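PDB 3KTD: prephenate dehydrogenase from Corynebacterium glutamicum ATCC 13032, which probably catalyses the NAD(P)+-dependent oxidative decarboxylation of prephenate to 4-hydroxyphenylpyruvate, a step towards tyrosine. Local coordinates for residues V172-R186 / L328-V340. Sequence-based numbering, arbitrary orientation.
Sequences VQMALAVGAEVVPSR and LIHAETLGARIEV
Arg186 and Glu332 form a salt bridge that ties the chain leading into helix 187-214 to helix 324-334. The guanidinium presents its side: Arg186 NE reaches Glu332 OE2 (2.9 Å) and Arg186 NH2 reaches Glu332 OE1 (2.7 Å), each oxygen met on its syn side, a little out of the carboxylate plane, the two planes 33° apart. The anti lone pair of Glu332 OE2 takes a further bond, from Arg186 N (2.9 Å), so three N-H groups grip the buried carboxylate. Extended from CB, with CG anti to its backbone N (chi1 -176°), Glu332 spans the distance from the helix, while CG1 of Ile329 sits over the rim of one guanidinium face.

Apolar packing centres on Pro184, whose compact ring fits between helix and strand. Pro184 CG meets CB of Ala331, whose small side chain suits the close approach of the helix; Pro184 CB lies against Leu328 CD2 and Pro184 CD against Ile338 CG2 (3.7 Å). Farther along, Val172 CG1 meets Val340 CG1, while Leu176 CD2 lies by the Ile338 carbonyl and the Glu339 carboxylate.

Between the backbones, Ile338 N donates a bent bond to Val182 O (2.7 Å), a single crossing point of strands at 105° rather than a paired sheet edge. Nearby, the aliphatic part of Arg337 lies against Glu181, whose OE1 is bridged to Arg312.

The C-terminal helix and strand thus pack against the edge strand of the Rossmann-type sheet just before helix 187-214. Bidentate pairing, with the added backbone bond, should favour an ionised Glu332 and fix the orientation of Arg186 at that helix's N-cap.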
loop_
_atom_site.group_PDB
_atom_site.type_symbol
_atom_site.label_atom_id
_atom_site.label_comp_id
_atom_site.label_asym_id
_atom_site.label_seq_id
_atom_site.Cartn_x
_atom_site.Cartn_y
_atom_site.Cartn_z
ATOM N N VAL A 172 -10.872 -23.731 -17.360
ATOM C CA VAL A 172 -10.447 -22.533 -18.059
ATOM C C VAL A 172 -11.660 -21.820 -18.668
ATOM O O VAL A 172 -11.779 -20.588 -18.593
ATOM C CB VAL A 172 -9.424 -22.874 -19.138
ATOM C CG1 VAL A 172 -9.036 -21.639 -19.913
ATOM C CG2 VAL A 172 -8.206 -23.493 -18.501
ATOM N N GLN A 173 -12.565 -22.595 -19.255
ATOM C CA GLN A 173 -13.788 -22.037 -19.812
ATOM C C GLN A 173 -14.618 -21.363 -18.741
ATOM O O GLN A 173 -15.234 -20.336 -18.998
ATOM C CB GLN A 173 -14.617 -23.126 -20.512
ATOM C CG GLN A 173 -14.042 -23.543 -21.843
ATOM C CD GLN A 173 -13.894 -22.368 -22.768
ATOM O OE1 GLN A 173 -12.782 -21.963 -23.108
ATOM N NE2 GLN A 173 -15.016 -21.767 -23.131
HETATM N N MSE A 174 -14.627 -21.955 -17.546
HETATM C CA MSE A 174 -15.335 -21.404 -16.394
HETATM C C MSE A 174 -14.730 -20.045 -15.996
HETATM O O MSE A 174 -15.445 -19.037 -15.918
HETATM C CB MSE A 174 -15.275 -22.384 -15.213
HETATM C CG MSE A 174 -16.184 -22.027 -14.050
HETATM SE SE MSE A 174 -15.846 -23.043 -12.423
HETATM C CE MSE A 174 -14.058 -22.412 -12.003
ATOM N N ALA A 175 -13.423 -20.021 -15.753
ATOM C CA ALA A 175 -12.725 -18.785 -15.388
ATOM C C ALA A 175 -12.933 -17.697 -16.442
ATOM O O ALA A 175 -13.090 -16.516 -16.105
ATOM C CB ALA A 175 -11.241 -19.046 -15.195
ATOM N N LEU A 176 -12.934 -18.092 -17.718
ATOM C CA LEU A 176 -13.142 -17.129 -18.802
ATOM C C LEU A 176 -14.617 -16.689 -18.867
ATOM O O LEU A 176 -14.902 -15.526 -19.157
ATOM C CB LEU A 176 -12.683 -17.695 -20.149
ATOM C CG LEU A 176 -11.191 -17.990 -20.364
ATOM C CD1 LEU A 176 -11.027 -18.767 -21.683
ATOM C CD2 LEU A 176 -10.331 -16.732 -20.363
ATOM N N ALA A 177 -15.540 -17.609 -18.571
ATOM C CA ALA A 177 -16.980 -17.307 -18.555
ATOM C C ALA A 177 -17.372 -16.166 -17.592
ATOM O O ALA A 177 -18.410 -15.518 -17.802
ATOM C CB ALA A 177 -17.781 -18.562 -18.226
ATOM N N VAL A 178 -16.557 -15.926 -16.552
ATOM C CA VAL A 178 -16.812 -14.849 -15.573
ATOM C C VAL A 178 -15.817 -13.661 -15.703
ATOM O O VAL A 178 -15.435 -13.017 -14.708
ATOM C CB VAL A 178 -16.825 -15.413 -14.115
ATOM C CG1 VAL A 178 -17.861 -16.513 -13.981
ATOM C CG2 VAL A 178 -15.443 -15.932 -13.700
ATOM N N GLY A 179 -15.398 -13.393 -16.938
ATOM C CA GLY A 179 -14.517 -12.267 -17.259
ATOM C C GLY A 179 -13.090 -12.298 -16.742
ATOM O O GLY A 179 -12.422 -11.267 -16.725
ATOM N N ALA A 180 -12.591 -13.455 -16.325
ATOM C CA ALA A 180 -11.227 -13.515 -15.803
ATOM C C ALA A 180 -10.199 -13.635 -16.910
ATOM O O ALA A 180 -10.519 -13.923 -18.057
ATOM C CB ALA A 180 -11.067 -14.661 -14.825
ATOM N N GLU A 181 -8.955 -13.375 -16.544
ATOM C CA GLU A 181 -7.832 -13.555 -17.433
ATOM C C GLU A 181 -7.116 -14.790 -16.907
ATOM O O GLU A 181 -6.565 -14.765 -15.807
ATOM C CB GLU A 181 -6.929 -12.325 -17.408
ATOM C CG GLU A 181 -7.642 -11.021 -17.808
ATOM C CD GLU A 181 -6.688 -9.826 -17.968
ATOM O OE1 GLU A 181 -5.491 -9.931 -17.599
ATOM O OE2 GLU A 181 -7.146 -8.776 -18.469
ATOM N N VAL A 182 -7.165 -15.885 -17.666
ATOM C CA VAL A 182 -6.577 -17.133 -17.199
ATOM C C VAL A 182 -5.089 -17.155 -17.478
ATOM O O VAL A 182 -4.682 -17.090 -18.620
ATOM C CB VAL A 182 -7.207 -18.365 -17.854
ATOM C CG1 VAL A 182 -6.560 -19.630 -17.295
ATOM C CG2 VAL A 182 -8.725 -18.383 -17.637
ATOM N N VAL A 183 -4.292 -17.246 -16.421
ATOM C CA VAL A 183 -2.843 -17.363 -16.526
ATOM C C VAL A 183 -2.478 -18.772 -16.096
ATOM O O VAL A 183 -2.787 -19.171 -14.981
ATOM C CB VAL A 183 -2.126 -16.390 -15.580
ATOM C CG1 VAL A 183 -0.629 -16.606 -15.630
ATOM C CG2 VAL A 183 -2.461 -14.983 -15.943
ATOM N N PRO A 184 -1.823 -19.538 -16.970
ATOM C CA PRO A 184 -1.455 -20.874 -16.565
ATOM C C PRO A 184 -0.146 -20.864 -15.787
ATOM O O PRO A 184 0.750 -20.085 -16.106
ATOM C CB PRO A 184 -1.277 -21.585 -17.895
ATOM C CG PRO A 184 -0.753 -20.531 -18.789
ATOM C CD PRO A 184 -1.354 -19.233 -18.328
ATOM N N SER A 185 -0.044 -21.720 -14.771
ATOM C CA SER A 185 1.195 -21.848 -14.004
ATOM C C SER A 185 1.287 -23.190 -13.306
ATOM O O SER A 185 0.290 -23.725 -12.869
ATOM C CB SER A 185 1.299 -20.728 -12.958
ATOM O OG SER A 185 2.431 -20.909 -12.118
ATOM N N ARG A 186 2.488 -23.738 -13.197
ATOM C CA ARG A 186 2.685 -24.923 -12.369
ATOM C C ARG A 186 2.740 -24.451 -10.922
ATOM O O ARG A 186 2.802 -23.234 -10.655
ATOM C CB ARG A 186 3.951 -25.675 -12.765
ATOM C CG ARG A 186 3.807 -26.382 -14.096
ATOM C CD ARG A 186 5.140 -26.786 -14.692
ATOM N NE ARG A 186 6.008 -25.635 -14.940
ATOM C CZ ARG A 186 7.177 -25.694 -15.574
ATOM N NH1 ARG A 186 7.628 -26.841 -16.054
ATOM N NH2 ARG A 186 7.889 -24.595 -15.743
ATOM N N LEU A 328 1.840 -23.603 -22.762
ATOM C CA LEU A 328 1.491 -23.360 -21.359
ATOM C C LEU A 328 2.710 -22.917 -20.546
ATOM O O LEU A 328 2.597 -22.032 -19.701
ATOM C CB LEU A 328 0.867 -24.601 -20.733
ATOM C CG LEU A 328 -0.546 -24.906 -21.221
ATOM C CD1 LEU A 328 -0.981 -26.317 -20.842
ATOM C CD2 LEU A 328 -1.501 -23.854 -20.655
ATOM N N ILE A 329 3.867 -23.533 -20.804
ATOM C CA ILE A 329 5.128 -23.138 -20.148
ATOM C C ILE A 329 5.567 -21.753 -20.648
ATOM O O ILE A 329 6.060 -20.924 -19.881
ATOM C CB ILE A 329 6.271 -24.168 -20.402
ATOM C CG1 ILE A 329 5.960 -25.505 -19.728
ATOM C CG2 ILE A 329 7.588 -23.658 -19.867
ATOM C CD1 ILE A 329 7.082 -26.510 -19.830
ATOM N N HIS A 330 5.371 -21.521 -21.943
ATOM C CA HIS A 330 5.699 -20.248 -22.566
ATOM C C HIS A 330 4.837 -19.149 -21.939
ATOM O O HIS A 330 5.314 -18.047 -21.701
ATOM C CB HIS A 330 5.506 -20.352 -24.089
ATOM C CG HIS A 330 6.096 -19.214 -24.871
ATOM N ND1 HIS A 330 5.605 -18.827 -26.103
ATOM C CD2 HIS A 330 7.130 -18.379 -24.601
ATOM C CE1 HIS A 330 6.315 -17.810 -26.559
ATOM N NE2 HIS A 330 7.243 -17.514 -25.664
ATOM N N ALA A 331 3.581 -19.465 -21.637
ATOM C CA ALA A 331 2.680 -18.507 -20.997
ATOM C C ALA A 331 3.083 -18.258 -19.545
ATOM O O ALA A 331 2.979 -17.133 -19.048
ATOM C CB ALA A 331 1.255 -19.004 -21.061
ATOM N N GLU A 332 3.534 -19.319 -18.879
ATOM C CA GLU A 332 3.966 -19.257 -17.484
ATOM C C GLU A 332 5.162 -18.317 -17.320
ATOM O O GLU A 332 5.167 -17.459 -16.440
ATOM C CB GLU A 332 4.344 -20.658 -17.000
ATOM C CG GLU A 332 4.720 -20.775 -15.523
ATOM C CD GLU A 332 5.473 -22.068 -15.223
ATOM O OE1 GLU A 332 6.683 -22.140 -15.525
ATOM O OE2 GLU A 332 4.867 -23.015 -14.681
ATOM N N THR A 333 6.171 -18.497 -18.170
ATOM C CA THR A 333 7.385 -17.690 -18.129
ATOM C C THR A 333 7.089 -16.211 -18.366
ATOM O O THR A 333 7.713 -15.327 -17.766
ATOM C CB THR A 333 8.376 -18.144 -19.217
ATOM O OG1 THR A 333 8.494 -19.573 -19.192
ATOM C CG2 THR A 333 9.751 -17.485 -19.014
ATOM N N LEU A 334 6.131 -15.963 -19.252
ATOM C CA LEU A 334 5.772 -14.618 -19.654
ATOM C C LEU A 334 4.647 -14.013 -18.813
ATOM O O LEU A 334 4.388 -12.812 -18.895
ATOM C CB LEU A 334 5.364 -14.620 -21.132
ATOM C CG LEU A 334 6.453 -14.913 -22.162
ATOM C CD1 LEU A 334 5.840 -14.986 -23.547
ATOM C CD2 LEU A 334 7.541 -13.848 -22.110
ATOM N N GLY A 335 3.981 -14.824 -18.003
ATOM C CA GLY A 335 2.816 -14.341 -17.260
ATOM C C GLY A 335 1.688 -14.011 -18.227
ATOM O O GLY A 335 0.829 -13.173 -17.949
ATOM N N ALA A 336 1.698 -14.673 -19.377
ATOM C CA ALA A 336 0.694 -14.426 -20.397
ATOM C C ALA A 336 -0.639 -15.005 -19.957
ATOM O O ALA A 336 -0.683 -16.047 -19.318
ATOM C CB ALA A 336 1.116 -15.044 -21.704
ATOM N N ARG A 337 -1.717 -14.292 -20.260
ATOM C CA ARG A 337 -3.055 -14.824 -20.070
ATOM C C ARG A 337 -3.326 -15.638 -21.325
ATOM O O ARG A 337 -2.641 -15.454 -22.325
ATOM C CB ARG A 337 -4.091 -13.710 -19.895
ATOM C CG ARG A 337 -4.372 -12.883 -21.145
ATOM C CD ARG A 337 -5.311 -11.703 -20.874
ATOM N NE ARG A 337 -5.700 -11.081 -22.138
ATOM C CZ ARG A 337 -6.669 -11.521 -22.946
ATOM N NH1 ARG A 337 -7.401 -12.589 -22.628
ATOM N NH2 ARG A 337 -6.916 -10.884 -24.085
ATOM N N ILE A 338 -4.304 -16.535 -21.281
ATOM C CA ILE A 338 -4.599 -17.383 -22.438
ATOM C C ILE A 338 -6.066 -17.384 -22.848
ATOM O O ILE A 338 -6.953 -17.120 -22.043
ATOM C CB ILE A 338 -4.153 -18.848 -22.199
ATOM C CG1 ILE A 338 -5.052 -19.542 -21.171
ATOM C CG2 ILE A 338 -2.698 -18.900 -21.747
ATOM C CD1 ILE A 338 -4.666 -20.977 -20.916
ATOM N N GLU A 339 -6.291 -17.685 -24.120
ATOM C CA GLU A 339 -7.624 -17.830 -24.693
ATOM C C GLU A 339 -7.581 -19.105 -25.525
ATOM O O GLU A 339 -6.749 -19.220 -26.420
ATOM C CB GLU A 339 -7.971 -16.616 -25.569
ATOM C CG GLU A 339 -8.408 -15.340 -24.792
ATOM C CD GLU A 339 -9.874 -15.369 -24.295
ATOM O OE1 GLU A 339 -10.694 -16.164 -24.822
ATOM O OE2 GLU A 339 -10.211 -14.582 -23.378
ATOM N N VAL A 340 -8.459 -20.064 -25.239
ATOM C CA VAL A 340 -8.407 -21.365 -25.918
ATOM C C VAL A 340 -9.396 -21.483 -27.084
ATOM O O VAL A 340 -10.603 -21.349 -26.900
ATOM C CB VAL A 340 -8.616 -22.527 -24.920
ATOM C CG1 VAL A 340 -7.716 -22.330 -23.705
ATOM C CG2 VAL A 340 -10.062 -22.622 -24.481
#